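Local coordinates for protein aromatic-amino-acid transaminase TyrB (Burkholderia cenocepacia K56-2Valvano, PDB 4WD2) that probably catalyses the pyridoxal-phosphate-dependent transfer of amino groups between aromatic amino acids and 2-oxo acids, at residues H190-V195 with F356-L361. Numbering follows the deposited sequence.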
loop_
_atom_site.group_PDB
_atom_site.type_symbol
_atom_site.label_atom_id
_atom_site.label_comp_id
_atom_site.label_asym_id
_atom_site.label_seq_id
_atom_site.Cartn_x
_atom_site.Cartn_y
_atom_site.Cartn_z
ATOM N N HIS A 190 -12.927 4.790 21.053
ATOM C CA HIS A 190 -11.533 5.172 21.245
ATOM C C HIS A 190 -10.624 3.972 21.473
ATOM O O HIS A 190 -10.945 3.062 22.234
ATOM C CB HIS A 190 -11.403 6.146 22.418
ATOM C CG HIS A 190 -10.040 6.753 22.550
ATOM N ND1 HIS A 190 -9.064 6.224 23.366
ATOM C CD2 HIS A 190 -9.494 7.850 21.972
ATOM C CE1 HIS A 190 -7.974 6.967 23.283
ATOM N NE2 HIS A 190 -8.207 7.958 22.442
ATOM N N ASN A 191 -9.492 3.982 20.783
ATOM C CA ASN A 191 -8.469 2.968 20.934
ATOM C C ASN A 191 -7.262 3.650 21.565
ATOM O O ASN A 191 -6.674 4.540 20.961
ATOM C CB ASN A 191 -8.137 2.348 19.569
ATOM C CG ASN A 191 -7.120 1.220 19.655
ATOM O OD1 ASN A 191 -6.693 0.838 20.733
ATOM N ND2 ASN A 191 -6.745 0.669 18.503
ATOM N N PRO A 192 -6.848 3.218 22.765
ATOM C CA PRO A 192 -7.179 2.000 23.505
ATOM C C PRO A 192 -8.204 2.097 24.639
ATOM O O PRO A 192 -8.459 1.062 25.254
ATOM C CB PRO A 192 -5.824 1.625 24.102
ATOM C CG PRO A 192 -5.244 2.956 24.460
ATOM C CD PRO A 192 -5.712 3.920 23.388
ATOM N N THR A 193 -8.781 3.265 24.916
ATOM C CA THR A 193 -9.462 3.465 26.199
ATOM C C THR A 193 -10.969 3.231 26.176
ATOM O O THR A 193 -11.575 2.961 27.212
ATOM C CB THR A 193 -9.220 4.885 26.739
ATOM O OG1 THR A 193 -9.943 5.831 25.938
ATOM C CG2 THR A 193 -7.730 5.220 26.722
ATOM N N GLY A 194 -11.583 3.348 25.007
ATOM C CA GLY A 194 -13.026 3.227 24.909
ATOM C C GLY A 194 -13.759 4.454 25.430
ATOM O O GLY A 194 -14.990 4.488 25.450
ATOM N N VAL A 195 -13.017 5.477 25.845
ATOM C CA VAL A 195 -13.662 6.704 26.310
ATOM C C VAL A 195 -13.980 7.614 25.116
ATOM O O VAL A 195 -13.084 8.011 24.372
ATOM C CB VAL A 195 -12.784 7.454 27.338
ATOM C CG1 VAL A 195 -13.391 8.810 27.679
ATOM C CG2 VAL A 195 -12.607 6.623 28.608
ATOM N N PHE A 356 -12.575 -1.775 22.907
ATOM C CA PHE A 356 -11.598 -1.700 23.990
ATOM C C PHE A 356 -12.129 -1.074 25.252
ATOM O O PHE A 356 -13.037 -0.249 25.222
ATOM C CB PHE A 356 -10.367 -0.924 23.535
ATOM C CG PHE A 356 -9.737 -1.482 22.299
ATOM C CD1 PHE A 356 -9.020 -2.664 22.350
ATOM C CD2 PHE A 356 -9.879 -0.838 21.081
ATOM C CE1 PHE A 356 -8.446 -3.193 21.209
ATOM C CE2 PHE A 356 -9.315 -1.359 19.940
ATOM C CZ PHE A 356 -8.592 -2.541 20.003
ATOM N N THR A 357 -11.541 -1.480 26.368
ATOM C CA THR A 357 -11.791 -0.833 27.641
ATOM C C THR A 357 -10.469 -0.671 28.382
ATOM O O THR A 357 -9.613 -1.565 28.365
ATOM C CB THR A 357 -12.828 -1.618 28.488
ATOM O OG1 THR A 357 -14.077 -0.912 28.476
ATOM C CG2 THR A 357 -12.371 -1.780 29.947
ATOM N N TYR A 358 -10.281 0.508 28.967
ATOM C CA TYR A 358 -9.178 0.745 29.886
ATOM C C TYR A 358 -9.636 0.322 31.270
ATOM O O TYR A 358 -10.416 1.032 31.901
ATOM C CB TYR A 358 -8.761 2.220 29.878
ATOM C CG TYR A 358 -7.378 2.456 29.311
ATOM C CD1 TYR A 358 -6.884 1.661 28.285
ATOM C CD2 TYR A 358 -6.561 3.458 29.816
ATOM C CE1 TYR A 358 -5.619 1.864 27.771
ATOM C CE2 TYR A 358 -5.296 3.671 29.308
ATOM C CZ TYR A 358 -4.829 2.866 28.290
ATOM O OH TYR A 358 -3.572 3.069 27.780
ATOM N N THR A 359 -9.169 -0.839 31.731
ATOM C CA THR A 359 -9.658 -1.415 32.982
ATOM C C THR A 359 -9.224 -0.608 34.196
ATOM O O THR A 359 -9.837 -0.694 35.258
ATOM C CB THR A 359 -9.180 -2.875 33.179
ATOM O OG1 THR A 359 -7.748 -2.919 33.206
ATOM C CG2 THR A 359 -9.695 -3.774 32.058
ATOM N N GLY A 360 -8.155 0.161 34.045
ATOM C CA GLY A 360 -7.611 0.900 35.166
ATOM C C GLY A 360 -6.801 0.026 36.106
ATOM O O GLY A 360 -6.366 0.486 37.162
ATOM N N LEU A 361 -6.602 -1.237 35.734
ATOM C CA LEU A 361 -5.762 -2.141 36.516
ATOM C C LEU A 361 -4.308 -1.679 36.449
ATOM O O LEU A 361 -3.856 -1.242 35.391
ATOM C CB LEU A 361 -5.886 -3.586 36.012
ATOM C CG LEU A 361 -6.897 -4.508 36.711
ATOM C CD1 LEU A 361 -8.324 -4.014 36.564
ATOM C CD2 LEU A 361 -6.777 -5.935 36.193
HETATM O O HOH W 1 -12.894 1.007 21.802
#
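The carbonyl oxygen of His190 is gripped twice, by the backbone N of Gly194 at 2.9 Å, which closes the turn, and by a water that donates to it. The same water accepts from the backbone N of Phe356, tying the turn to strand 356-358. The turn carries the Asn-Pro-Thr-Gly sequence of class I aminotransferases of fold type I, with a cis peptide bond before Pro192, and is a worked example of a cis-proline turn that presents a polar side chain, Asn191, to the cofactor. With CG anti to the carbonyl carbon (chi1 -56°), the Phe356 side chain turns its ring over the Asn191 amide. Amide and ring planes lie only 17° apart, with Asn191 CG 3.4 Å from Phe356 CE2 and Asn191 OD1 over one face toward the rim. From this position ND2 hydrogen-bonds O3 of the pyridoxal-phosphate-modified lysine at position 254, while Tyr222 touches both Asn191 and Phe356.

Farther along, the backbone N of Tyr358 donates to Thr193 O at 3.3 Å, approaching from above the carbonyl plane. Beside this bond, the Thr193 methyl packs over the centre of one face of the Tyr358 ring in a CH-pi contact: CG2 sits 3.7 Å from the ring centroid and 8° off its normal. Pro192 lies alongside the same tyrosine, its CG 3.5 Å from Tyr358 CE1, and Arg382 of the neighbouring strand touches both residues. Gly194 brings its CA to 3.5 Å from Phe356 O, a CA-H...O contact. Pro192 O, buried by the contact and without a polar partner in the model, rests 3.2 Å from Phe356 CB.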